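Local coordinates for protein MHP1 (Microbacterium liquefaciens, PDB 2JLN) that takes up 5-aryl-substituted hydantoins across the membrane by sodium-dependent symport, preferring the indolylmethyl and benzyl compounds and their L isomers, at residues Ser114-Thr122 / Thr313-Pro322; Gln153-Ile161 / Phe336-Ala344. One frame throughout, in Å; residues are numbered along the deposited sequence.

Interaction 1 of 2, residues Ser114-Thr122 / Thr313-Pro322. With NA (sodium ion), chain B.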
ATOM      1  N   SER A 114      -6.525  -6.763  -0.866  1.00 54.50           N
ATOM      2  CA  SER A 114      -5.152  -7.091  -0.544  1.00 53.21           C
ATOM      3  C   SER A 114      -4.839  -8.532  -0.895  1.00 55.19           C
ATOM      4  O   SER A 114      -3.827  -8.812  -1.544  1.00 54.86           O
ATOM      5  CB  SER A 114      -4.887  -6.839   0.940  1.00 56.15           C
ATOM      6  OG  SER A 114      -4.282  -5.574   1.132  1.00 59.44           O
ATOM      7  N   LEU A 115      -5.715  -9.439  -0.459  1.00 55.28           N
ATOM      8  CA  LEU A 115      -5.586 -10.872  -0.710  1.00 52.47           C
ATOM      9  C   LEU A 115      -5.609 -11.212  -2.200  1.00 58.55           C
ATOM     10  O   LEU A 115      -4.860 -12.073  -2.654  1.00 61.63           O
ATOM     11  CB  LEU A 115      -6.723 -11.606  -0.021  1.00 53.81           C
ATOM     12  CG  LEU A 115      -6.479 -11.928   1.438  1.00 53.34           C
ATOM     13  CD1 LEU A 115      -7.469 -13.006   1.906  1.00 45.60           C
ATOM     14  CD2 LEU A 115      -5.027 -12.370   1.572  1.00 50.55           C
ATOM     15  N   PHE A 116      -6.493 -10.561  -2.954  1.00 59.32           N
ATOM     16  CA  PHE A 116      -6.512 -10.703  -4.401  1.00 59.91           C
ATOM     17  C   PHE A 116      -5.142 -10.357  -5.003  1.00 61.84           C
ATOM     18  O   PHE A 116      -4.478 -11.214  -5.599  1.00 62.02           O
ATOM     19  CB  PHE A 116      -7.595  -9.811  -5.010  1.00 59.73           C
ATOM     20  CG  PHE A 116      -7.717  -9.930  -6.517  1.00 65.81           C
ATOM     21  CD1 PHE A 116      -7.039  -9.048  -7.358  1.00 66.54           C
ATOM     22  CD2 PHE A 116      -8.522 -10.916  -7.089  1.00 65.37           C
ATOM     23  CE1 PHE A 116      -7.148  -9.155  -8.746  1.00 68.33           C
ATOM     24  CE2 PHE A 116      -8.647 -11.025  -8.462  1.00 68.96           C
ATOM     25  CZ  PHE A 116      -7.952 -10.143  -9.296  1.00 73.92           C
ATOM     26  N   TRP A 117      -4.715  -9.109  -4.846  1.00 57.62           N
ATOM     27  CA  TRP A 117      -3.461  -8.696  -5.437  1.00 56.13           C
ATOM     28  C   TRP A 117      -2.255  -9.504  -4.973  1.00 55.71           C
ATOM     29  O   TRP A 117      -1.316  -9.680  -5.741  1.00 56.90           O
ATOM     30  CB  TRP A 117      -3.230  -7.210  -5.242  1.00 58.34           C
ATOM     31  CG  TRP A 117      -4.212  -6.378  -5.986  1.00 61.15           C
ATOM     32  CD1 TRP A 117      -5.104  -5.501  -5.453  1.00 64.39           C
ATOM     33  CD2 TRP A 117      -4.417  -6.351  -7.401  1.00 64.23           C
ATOM     34  NE1 TRP A 117      -5.847  -4.916  -6.446  1.00 68.19           N
ATOM     35  CE2 TRP A 117      -5.452  -5.426  -7.654  1.00 67.27           C
ATOM     36  CE3 TRP A 117      -3.834  -7.027  -8.481  1.00 67.12           C
ATOM     37  CZ2 TRP A 117      -5.919  -5.156  -8.941  1.00 63.95           C
ATOM     38  CZ3 TRP A 117      -4.301  -6.765  -9.757  1.00 66.32           C
ATOM     39  CH2 TRP A 117      -5.336  -5.836  -9.974  1.00 66.23           C
ATOM     40  N   PHE A 118      -2.267 -10.008  -3.743  1.00 53.62           N
ATOM     41  CA  PHE A 118      -1.201 -10.918  -3.327  1.00 51.70           C
ATOM     42  C   PHE A 118      -1.013 -12.134  -4.272  1.00 54.77           C
ATOM     43  O   PHE A 118       0.115 -12.507  -4.591  1.00 53.35           O
ATOM     44  CB  PHE A 118      -1.375 -11.418  -1.892  1.00 47.70           C
ATOM     45  CG  PHE A 118      -0.412 -12.517  -1.545  1.00 50.04           C
ATOM     46  CD1 PHE A 118       0.926 -12.225  -1.276  1.00 51.45           C
ATOM     47  CD2 PHE A 118      -0.808 -13.843  -1.561  1.00 47.13           C
ATOM     48  CE1 PHE A 118       1.834 -13.217  -1.003  1.00 46.11           C
ATOM     49  CE2 PHE A 118       0.091 -14.843  -1.272  1.00 45.62           C
ATOM     50  CZ  PHE A 118       1.416 -14.528  -0.997  1.00 48.66           C
ATOM     51  N   GLY A 119      -2.110 -12.761  -4.701  1.00 57.81           N
ATOM     52  CA  GLY A 119      -2.045 -13.879  -5.643  1.00 60.85           C
ATOM     53  C   GLY A 119      -1.691 -13.493  -7.085  1.00 62.71           C
ATOM     54  O   GLY A 119      -1.060 -14.256  -7.825  1.00 60.92           O
ATOM     55  N   PHE A 120      -2.090 -12.297  -7.498  1.00 59.56           N
ATOM     56  CA  PHE A 120      -1.697 -11.825  -8.801  1.00 58.76           C
ATOM     57  C   PHE A 120      -0.182 -11.679  -8.876  1.00 61.69           C
ATOM     58  O   PHE A 120       0.445 -12.191  -9.792  1.00 64.89           O
ATOM     59  CB  PHE A 120      -2.383 -10.504  -9.139  1.00 65.70           C
ATOM     60  CG  PHE A 120      -2.218 -10.096 -10.576  1.00 66.35           C
ATOM     61  CD1 PHE A 120      -2.787 -10.856 -11.587  1.00 63.54           C
ATOM     62  CD2 PHE A 120      -1.485  -8.960 -10.913  1.00 69.95           C
ATOM     63  CE1 PHE A 120      -2.624 -10.496 -12.907  1.00 71.07           C
ATOM     64  CE2 PHE A 120      -1.309  -8.584 -12.244  1.00 69.42           C
ATOM     65  CZ  PHE A 120      -1.883  -9.352 -13.243  1.00 72.30           C
ATOM     66  N   GLN A 121       0.417 -10.984  -7.917  1.00 59.24           N
ATOM     67  CA  GLN A 121       1.861 -10.782  -7.952  1.00 56.40           C
ATOM     68  C   GLN A 121       2.642 -12.064  -7.664  1.00 57.57           C
ATOM     69  O   GLN A 121       3.783 -12.215  -8.115  1.00 57.05           O
ATOM     70  CB  GLN A 121       2.258  -9.687  -6.976  1.00 53.89           C
ATOM     71  CG  GLN A 121       1.444  -8.444  -7.169  1.00 56.05           C
ATOM     72  CD  GLN A 121       2.255  -7.265  -7.626  1.00 55.25           C
ATOM     73  OE1 GLN A 121       2.013  -6.154  -7.179  1.00 61.27           O
ATOM     74  NE2 GLN A 121       3.218  -7.488  -8.514  1.00 56.14           N
ATOM     75  N   THR A 122       2.037 -12.986  -6.918  1.00 56.37           N
ATOM     76  CA  THR A 122       2.700 -14.253  -6.660  1.00 57.55           C
ATOM     77  C   THR A 122       2.879 -14.921  -8.000  1.00 58.93           C
ATOM     78  O   THR A 122       3.902 -15.543  -8.262  1.00 61.61           O
ATOM     79  CB  THR A 122       1.929 -15.165  -5.671  1.00 59.11           C
ATOM     80  OG1 THR A 122       2.142 -14.702  -4.332  1.00 56.96           O
ATOM     81  CG2 THR A 122       2.436 -16.610  -5.752  1.00 59.17           C
ATOM     82  N   THR A 313       7.881  -5.698  -3.159  1.00 55.91           N
ATOM     83  CA  THR A 313       6.561  -5.078  -3.121  1.00 53.94           C
ATOM     84  C   THR A 313       5.455  -5.967  -2.529  1.00 56.57           C
ATOM     85  O   THR A 313       4.751  -5.559  -1.597  1.00 56.26           O
ATOM     86  CB  THR A 313       6.145  -4.577  -4.509  1.00 51.75           C
ATOM     87  OG1 THR A 313       6.978  -3.473  -4.879  1.00 52.46           O
ATOM     88  CG2 THR A 313       4.718  -4.113  -4.495  1.00 47.90           C
ATOM     89  N   ASN A 314       5.296  -7.175  -3.060  1.00 52.87           N
ATOM     90  CA  ASN A 314       4.228  -8.065  -2.607  1.00 48.71           C
ATOM     91  C   ASN A 314       4.071  -8.220  -1.074  1.00 53.17           C
ATOM     92  O   ASN A 314       3.050  -7.799  -0.524  1.00 52.69           O
ATOM     93  CB  ASN A 314       4.342  -9.426  -3.288  1.00 50.60           C
ATOM     94  CG  ASN A 314       3.029 -10.158  -3.332  1.00 52.66           C
ATOM     95  OD1 ASN A 314       1.968  -9.538  -3.340  1.00 52.05           O
ATOM     96  ND2 ASN A 314       3.087 -11.489  -3.352  1.00 51.51           N
ATOM     97  N   PRO A 315       5.070  -8.820  -0.377  1.00 54.33           N
ATOM     98  CA  PRO A 315       4.958  -9.013   1.075  1.00 53.57           C
ATOM     99  C   PRO A 315       4.458  -7.773   1.812  1.00 55.12           C
ATOM    100  O   PRO A 315       3.414  -7.782   2.480  1.00 52.08           O
ATOM    101  CB  PRO A 315       6.409  -9.284   1.482  1.00 46.60           C
ATOM    102  CG  PRO A 315       6.913 -10.054   0.348  1.00 50.53           C
ATOM    103  CD  PRO A 315       6.400  -9.253  -0.836  1.00 54.44           C
ATOM    104  N   ALA A 316       5.227  -6.700   1.689  1.00 53.92           N
ATOM    105  CA  ALA A 316       4.958  -5.500   2.448  1.00 49.84           C
ATOM    106  C   ALA A 316       3.597  -4.887   2.113  1.00 51.79           C
ATOM    107  O   ALA A 316       2.898  -4.435   3.011  1.00 53.26           O
ATOM    108  CB  ALA A 316       6.084  -4.490   2.253  1.00 48.98           C
ATOM    109  N   ALA A 317       3.202  -4.888   0.841  1.00 50.48           N
ATOM    110  CA  ALA A 317       1.961  -4.213   0.455  1.00 48.09           C
ATOM    111  C   ALA A 317       0.701  -5.092   0.525  1.00 51.86           C
ATOM    112  O   ALA A 317      -0.394  -4.583   0.745  1.00 52.48           O
ATOM    113  CB  ALA A 317       2.101  -3.594  -0.909  1.00 45.68           C
ATOM    114  N   ASN A 318       0.847  -6.407   0.368  1.00 52.29           N
ATOM    115  CA  ASN A 318      -0.318  -7.272   0.205  1.00 47.80           C
ATOM    116  C   ASN A 318      -0.520  -8.353   1.268  1.00 49.85           C
ATOM    117  O   ASN A 318      -1.631  -8.834   1.454  1.00 50.46           O
ATOM    118  CB  ASN A 318      -0.286  -7.933  -1.179  1.00 50.92           C
ATOM    119  CG  ASN A 318      -0.459  -6.935  -2.318  1.00 51.36           C
ATOM    120  OD1 ASN A 318      -1.180  -5.951  -2.197  1.00 50.89           O
ATOM    121  ND2 ASN A 318       0.204  -7.198  -3.436  1.00 51.69           N
ATOM    122  N   LEU A 319       0.539  -8.767   1.955  1.00 53.36           N
ATOM    123  CA  LEU A 319       0.421  -9.914   2.875  1.00 52.89           C
ATOM    124  C   LEU A 319       0.419  -9.541   4.352  1.00 49.44           C
ATOM    125  O   LEU A 319      -0.305 -10.144   5.127  1.00 48.80           O
ATOM    126  CB  LEU A 319       1.519 -10.941   2.614  1.00 52.96           C
ATOM    127  CG  LEU A 319       1.243 -12.303   3.226  1.00 48.99           C
ATOM    128  CD1 LEU A 319       0.029 -12.931   2.561  1.00 48.14           C
ATOM    129  CD2 LEU A 319       2.455 -13.143   3.005  1.00 51.88           C
ATOM    130  N   LEU A 320       1.241  -8.561   4.727  1.00 51.66           N
ATOM    131  CA  LEU A 320       1.245  -7.989   6.074  1.00 51.32           C
ATOM    132  C   LEU A 320      -0.148  -7.687   6.602  1.00 53.68           C
ATOM    133  O   LEU A 320      -0.467  -8.070   7.723  1.00 53.86           O
ATOM    134  CB  LEU A 320       2.038  -6.684   6.122  1.00 52.60           C
ATOM    135  CG  LEU A 320       3.531  -6.748   6.386  1.00 52.73           C
ATOM    136  CD1 LEU A 320       4.069  -5.347   6.571  1.00 49.19           C
ATOM    137  CD2 LEU A 320       3.775  -7.600   7.624  1.00 55.71           C
ATOM    138  N   SER A 321      -0.975  -6.992   5.824  1.00 48.78           N
ATOM    139  CA  SER A 321      -2.237  -6.517   6.378  1.00 48.24           C
ATOM    140  C   SER A 321      -3.340  -7.547   6.550  1.00 50.39           C
ATOM    141  O   SER A 321      -4.178  -7.391   7.425  1.00 55.27           O
ATOM    142  CB  SER A 321      -2.759  -5.304   5.629  1.00 55.25           C
ATOM    143  OG  SER A 321      -1.795  -4.265   5.678  1.00 60.15           O
ATOM    144  N   PRO A 322      -3.389  -8.585   5.715  1.00 48.81           N
ATOM    145  CA  PRO A 322      -4.399  -9.538   6.186  1.00 50.79           C
ATOM    146  C   PRO A 322      -3.909 -10.376   7.393  1.00 52.27           C
ATOM    147  O   PRO A 322      -4.717 -10.750   8.264  1.00 50.63           O
ATOM    148  CB  PRO A 322      -4.671 -10.404   4.940  1.00 48.68           C
ATOM    149  CG  PRO A 322      -3.514 -10.156   4.046  1.00 50.69           C
ATOM    150  CD  PRO A 322      -3.176  -8.715   4.271  1.00 50.27           C
TER
HETATM  151 NA    NA B1471       9.481  -4.080  -5.903  1.00 60.26          NA
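Asn-318 enters a hole between Ser-114, Trp-117, Phe-118 and Gln-121 as a knob, where transmembrane helices 3 and 8 of this LeuT-type fold cross at -139°, the axes of their segments 8.1 Å apart. Packing is tight around Phe-118. Its CG lies anti to the backbone N (chi1 171°), which turns the ring to Leu-319: CD1 of Leu-319 stands over the middle of one face, 3.9 Å from the Phe-118 centroid. Farther along, Leu-115 CD2 rests on Pro-322 CG at 3.6 Å. The partly exposed flank of Gln-121 and Trp-117 is looser. Gln-121, which with Asn-318 probably binds substrate, brings its CB 3.7 Å from Asn-314 OD1, while its OE1 stays 4.3 Å from Thr-313 CG2. In the interior, Asn-314 ND2 probably hydrogen-bonds Gln-153 OE1 of helix 142-157 and, weakly, Phe-118 O; its OD1 accepts an almost straight bond (2.9 Å, 172°) from Asn-318 ND2. A leucine replacing Asn-314 would probably leave Gln-153 OE1 without this donor and the Asn-318 amide freer to turn. At the helix start, Thr-313 OG1, also bonded to Met-39 O, coordinates the sodium ion at 2.8 Å.

Interaction 2 of 2, residues Gln153-Ile161 / Phe336-Ala344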
ATOM      1  N   GLN A 153       7.859 -16.406  -0.062  1.00 58.30           N
ATOM      2  CA  GLN A 153       7.389 -15.146   0.493  1.00 58.29           C
ATOM      3  C   GLN A 153       6.891 -15.304   1.925  1.00 56.97           C
ATOM      4  O   GLN A 153       7.214 -14.497   2.793  1.00 57.20           O
ATOM      5  CB  GLN A 153       6.276 -14.569  -0.381  1.00 56.42           C
ATOM      6  CG  GLN A 153       6.692 -14.298  -1.802  1.00 56.44           C
ATOM      7  CD  GLN A 153       5.542 -13.811  -2.637  1.00 56.33           C
ATOM      8  OE1 GLN A 153       5.265 -12.618  -2.679  1.00 54.74           O
ATOM      9  NE2 GLN A 153       4.849 -14.735  -3.302  1.00 57.14           N
ATOM     10  N   VAL A 154       6.087 -16.334   2.163  1.00 55.45           N
ATOM     11  CA  VAL A 154       5.592 -16.620   3.499  1.00 54.76           C
ATOM     12  C   VAL A 154       6.738 -16.736   4.513  1.00 57.40           C
ATOM     13  O   VAL A 154       6.666 -16.175   5.616  1.00 55.07           O
ATOM     14  CB  VAL A 154       4.775 -17.909   3.507  1.00 48.36           C
ATOM     15  CG1 VAL A 154       4.629 -18.436   4.895  1.00 43.43           C
ATOM     16  CG2 VAL A 154       3.429 -17.651   2.888  1.00 50.63           C
ATOM     17  N   VAL A 155       7.800 -17.448   4.135  1.00 56.87           N
ATOM     18  CA  VAL A 155       8.890 -17.718   5.067  1.00 56.39           C
ATOM     19  C   VAL A 155       9.754 -16.463   5.316  1.00 56.47           C
ATOM     20  O   VAL A 155      10.198 -16.211   6.439  1.00 59.85           O
ATOM     21  CB  VAL A 155       9.729 -18.987   4.666  1.00 59.36           C
ATOM     22  CG1 VAL A 155      10.657 -19.359   5.769  1.00 58.79           C
ATOM     23  CG2 VAL A 155       8.831 -20.189   4.398  1.00 50.98           C
ATOM     24  N   THR A 156       9.965 -15.646   4.296  1.00 57.85           N
ATOM     25  CA  THR A 156      10.631 -14.365   4.531  1.00 58.89           C
ATOM     26  C   THR A 156       9.764 -13.329   5.234  1.00 58.41           C
ATOM     27  O   THR A 156      10.294 -12.399   5.833  1.00 63.70           O
ATOM     28  CB  THR A 156      11.148 -13.707   3.246  1.00 60.83           C
ATOM     29  OG1 THR A 156      10.087 -13.611   2.280  1.00 57.56           O
ATOM     30  CG2 THR A 156      12.343 -14.475   2.703  1.00 59.44           C
ATOM     31  N   THR A 157       8.448 -13.461   5.143  1.00 54.96           N
ATOM     32  CA  THR A 157       7.542 -12.555   5.851  1.00 54.69           C
ATOM     33  C   THR A 157       7.408 -12.872   7.360  1.00 58.04           C
ATOM     34  O   THR A 157       7.075 -11.986   8.148  1.00 57.77           O
ATOM     35  CB  THR A 157       6.172 -12.549   5.199  1.00 51.63           C
ATOM     36  OG1 THR A 157       6.332 -12.203   3.829  1.00 57.93           O
ATOM     37  CG2 THR A 157       5.277 -11.544   5.841  1.00 49.17           C
ATOM     38  N   PHE A 158       7.674 -14.121   7.759  1.00 57.35           N
ATOM     39  CA  PHE A 158       7.761 -14.478   9.175  1.00 55.26           C
ATOM     40  C   PHE A 158       8.675 -13.508   9.944  1.00 55.87           C
ATOM     41  O   PHE A 158       8.433 -13.202  11.101  1.00 56.60           O
ATOM     42  CB  PHE A 158       8.275 -15.910   9.368  1.00 54.62           C
ATOM     43  CG  PHE A 158       7.263 -17.005   9.045  1.00 54.35           C
ATOM     44  CD1 PHE A 158       7.699 -18.282   8.681  1.00 49.17           C
ATOM     45  CD2 PHE A 158       5.900 -16.769   9.095  1.00 53.75           C
ATOM     46  CE1 PHE A 158       6.812 -19.283   8.385  1.00 45.65           C
ATOM     47  CE2 PHE A 158       4.992 -17.792   8.795  1.00 50.33           C
ATOM     48  CZ  PHE A 158       5.451 -19.046   8.443  1.00 46.04           C
ATOM     49  N   TYR A 159       9.730 -13.027   9.303  1.00 56.01           N
ATOM     50  CA  TYR A 159      10.639 -12.081   9.945  1.00 56.56           C
ATOM     51  C   TYR A 159      10.093 -10.662   9.975  1.00 59.11           C
ATOM     52  O   TYR A 159      10.839  -9.719  10.230  1.00 60.68           O
ATOM     53  CB  TYR A 159      12.015 -12.107   9.262  1.00 59.01           C
ATOM     54  CG  TYR A 159      12.711 -13.426   9.495  1.00 63.85           C
ATOM     55  CD1 TYR A 159      12.577 -14.487   8.585  1.00 66.15           C
ATOM     56  CD2 TYR A 159      13.445 -13.642  10.654  1.00 61.12           C
ATOM     57  CE1 TYR A 159      13.184 -15.716   8.820  1.00 66.79           C
ATOM     58  CE2 TYR A 159      14.051 -14.858  10.897  1.00 64.70           C
ATOM     59  CZ  TYR A 159      13.918 -15.893   9.987  1.00 70.47           C
ATOM     60  OH  TYR A 159      14.536 -17.096  10.259  1.00 71.66           O
ATOM     61  N   GLY A 160       8.797 -10.519   9.707  1.00 59.05           N
ATOM     62  CA  GLY A 160       8.142  -9.219   9.657  1.00 58.44           C
ATOM     63  C   GLY A 160       9.006  -8.107   9.078  1.00 61.77           C
ATOM     64  O   GLY A 160       9.735  -8.306   8.101  1.00 61.63           O
ATOM     65  N   ILE A 161       8.952  -6.930   9.686  1.00 56.92           N
ATOM     66  CA  ILE A 161       9.661  -5.803   9.111  1.00 56.64           C
ATOM     67  C   ILE A 161      11.193  -5.929   9.071  1.00 60.25           C
ATOM     68  O   ILE A 161      11.846  -5.157   8.365  1.00 61.90           O
ATOM     69  CB  ILE A 161       9.262  -4.478   9.780  1.00 58.19           C
ATOM     70  CG1 ILE A 161       9.128  -3.380   8.728  1.00 50.16           C
ATOM     71  CG2 ILE A 161      10.261  -4.087  10.865  1.00 55.49           C
ATOM     72  CD1 ILE A 161       9.494  -2.056   9.253  1.00 51.23           C
ATOM     73  N   PHE A 336       0.377 -13.741  14.576  1.00 51.00           N
ATOM     74  CA  PHE A 336       0.955 -13.180  13.365  1.00 51.37           C
ATOM     75  C   PHE A 336       1.537 -14.219  12.408  1.00 52.39           C
ATOM     76  O   PHE A 336       1.128 -14.281  11.260  1.00 52.97           O
ATOM     77  CB  PHE A 336       2.024 -12.146  13.660  1.00 50.72           C
ATOM     78  CG  PHE A 336       2.715 -11.662  12.432  1.00 51.52           C
ATOM     79  CD1 PHE A 336       2.081 -10.754  11.587  1.00 52.72           C
ATOM     80  CD2 PHE A 336       3.972 -12.140  12.093  1.00 52.10           C
ATOM     81  CE1 PHE A 336       2.699 -10.311  10.427  1.00 55.00           C
ATOM     82  CE2 PHE A 336       4.607 -11.700  10.939  1.00 54.38           C
ATOM     83  CZ  PHE A 336       3.967 -10.784  10.094  1.00 54.43           C
ATOM     84  N   LYS A 337       2.500 -15.016  12.852  1.00 53.94           N
ATOM     85  CA  LYS A 337       3.071 -16.028  11.964  1.00 53.64           C
ATOM     86  C   LYS A 337       1.997 -16.973  11.377  1.00 52.75           C
ATOM     87  O   LYS A 337       2.081 -17.397  10.219  1.00 55.62           O
ATOM     88  CB  LYS A 337       4.209 -16.810  12.644  1.00 56.85           C
ATOM     89  CG  LYS A 337       5.582 -16.076  12.688  1.00 61.35           C
ATOM     90  CD  LYS A 337       6.468 -16.578  13.876  1.00 67.38           C
ATOM     91  CE  LYS A 337       7.911 -15.978  13.906  1.00 71.86           C
ATOM     92  NZ  LYS A 337       9.042 -16.763  13.204  1.00 72.88           N
ATOM     93  N   THR A 338       0.969 -17.284  12.141  1.00 49.81           N
ATOM     94  CA  THR A 338      -0.047 -18.191  11.625  1.00 50.21           C
ATOM     95  C   THR A 338      -1.046 -17.550  10.653  1.00 52.91           C
ATOM     96  O   THR A 338      -1.585 -18.246   9.777  1.00 52.55           O
ATOM     97  CB  THR A 338      -0.762 -18.886  12.779  1.00 53.90           C
ATOM     98  OG1 THR A 338      -0.062 -20.100  13.050  1.00 54.18           O
ATOM     99  CG2 THR A 338      -2.223 -19.191  12.449  1.00 51.08           C
ATOM    100  N   GLY A 339      -1.271 -16.235  10.810  1.00 52.84           N
ATOM    101  CA  GLY A 339      -2.196 -15.446   9.995  1.00 49.26           C
ATOM    102  C   GLY A 339      -1.638 -15.223   8.602  1.00 48.41           C
ATOM    103  O   GLY A 339      -2.373 -15.222   7.621  1.00 46.57           O
ATOM    104  N   VAL A 340      -0.321 -15.045   8.543  1.00 46.51           N
ATOM    105  CA  VAL A 340       0.443 -15.020   7.312  1.00 44.70           C
ATOM    106  C   VAL A 340       0.298 -16.294   6.476  1.00 49.36           C
ATOM    107  O   VAL A 340       0.110 -16.213   5.278  1.00 50.76           O
ATOM    108  CB  VAL A 340       1.909 -14.831   7.613  1.00 44.10           C
ATOM    109  CG1 VAL A 340       2.728 -15.223   6.417  1.00 48.12           C
ATOM    110  CG2 VAL A 340       2.187 -13.393   8.017  1.00 45.17           C
ATOM    111  N   ILE A 341       0.394 -17.468   7.092  1.00 51.40           N
ATOM    112  CA  ILE A 341       0.151 -18.740   6.388  1.00 52.23           C
ATOM    113  C   ILE A 341      -1.287 -18.913   5.849  1.00 51.72           C
ATOM    114  O   ILE A 341      -1.486 -19.405   4.737  1.00 50.84           O
ATOM    115  CB  ILE A 341       0.544 -19.978   7.276  1.00 56.59           C
ATOM    116  CG1 ILE A 341       2.013 -20.348   7.044  1.00 53.06           C
ATOM    117  CG2 ILE A 341      -0.363 -21.190   6.990  1.00 51.58           C
ATOM    118  CD1 ILE A 341       2.805 -20.603   8.328  1.00 51.42           C
ATOM    119  N   VAL A 342      -2.287 -18.525   6.633  1.00 50.13           N
ATOM    120  CA  VAL A 342      -3.663 -18.599   6.149  1.00 49.67           C
ATOM    121  C   VAL A 342      -3.997 -17.552   5.067  1.00 52.01           C
ATOM    122  O   VAL A 342      -4.882 -17.777   4.250  1.00 56.19           O
ATOM    123  CB  VAL A 342      -4.692 -18.499   7.299  1.00 49.52           C
ATOM    124  CG1 VAL A 342      -6.088 -18.376   6.740  1.00 48.64           C
ATOM    125  CG2 VAL A 342      -4.602 -19.709   8.205  1.00 48.91           C
ATOM    126  N   SER A 343      -3.306 -16.413   5.053  1.00 51.11           N
ATOM    127  CA  SER A 343      -3.591 -15.365   4.066  1.00 50.27           C
ATOM    128  C   SER A 343      -3.001 -15.668   2.704  1.00 51.35           C
ATOM    129  O   SER A 343      -3.613 -15.405   1.685  1.00 51.17           O
ATOM    130  CB  SER A 343      -3.064 -14.021   4.537  1.00 47.06           C
ATOM    131  OG  SER A 343      -3.874 -13.542   5.570  1.00 50.28           O
ATOM    132  N   ALA A 344      -1.793 -16.203   2.698  1.00 50.30           N
ATOM    133  CA  ALA A 344      -1.142 -16.553   1.463  1.00 50.54           C
ATOM    134  C   ALA A 344      -1.830 -17.765   0.826  1.00 55.07           C
ATOM    135  O   ALA A 344      -1.748 -17.962  -0.383  1.00 57.36           O
ATOM    136  CB  ALA A 344       0.334 -16.818   1.705  1.00 50.16           C
TER
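Val-154 presses both its methyls into the surface of helix 336-349. CG1, anti to the backbone N (chi1 162°), fits into the notch between Val-340 and Ile-341, 4.0 Å from Val-340 CG1 and 3.9 Å from Ile-341 CG1. CG2 meets the CB of the small Ala-344. One turn on, Phe-158 is the large bump and buries more surface than any other residue here. Its ring enters edge first between Lys-337 and Ile-341, with CE2 3.3 Å from the Lys-337 carbonyl O, near the ring plane. The Lys-337 side chain crosses that of Phe-158 at about a right angle, passing beside the CD2 rim, with CG 3.7 Å from Phe-158 CD2. The carbonyl O of Val-154 sits above one face of the same ring, toward its rim.

These are transmembrane helices 4 and 9 packed almost antiparallel, at 161°, with the short axes 9.8 Å apart. Helix 142-157 gives way here to a type I beta turn, Thr-157 to Gly-160, before helix 160-190 begins, and the second aromatic bump comes from the opposite side to meet that turn. Phe-336 brings the edge of its ring to this turn, CE2 3.7 Å from Thr-157 O, with Gly-160 CA close by; Val-340 CG2, from its own helix, covers part of one Phe-336 face. Thr-157 fills the space next to Val-340, its CG2 4.2 Å from Val-340 CG2, while its hydroxyl is turned back to Gln-153 O. The donor oxygen lies above the carbonyl plane, and the same acceptor also takes the Thr-157 N-H. At the surface rim Lys-337 NZ lies 5.9 Å from the centroid of the Tyr-159 ring, at most a weak attraction.

From the N terminus the chain first reaches residues 114-122 on helix 104-137 and then 153-161, at the end of helix 142-157 and the turn into helix 160-190. It returns about 190 residues after the first segment to close interaction 1 at 313-322 on helix 314-329. The following helix, at 336-344, closes interaction 2 across 174 intervening residues, so the two loops cross rather than nest. Two pairs of consecutive helices are thus tied to each other, first to third and second to fourth. The two contacts also touch each other: Thr-122 OG1 probably bonds Gln-153 NE2 within the first helix pair, and Pro-322 packs on Ser-343 within the second. Interaction 1 lies nearer the centre of the molecule.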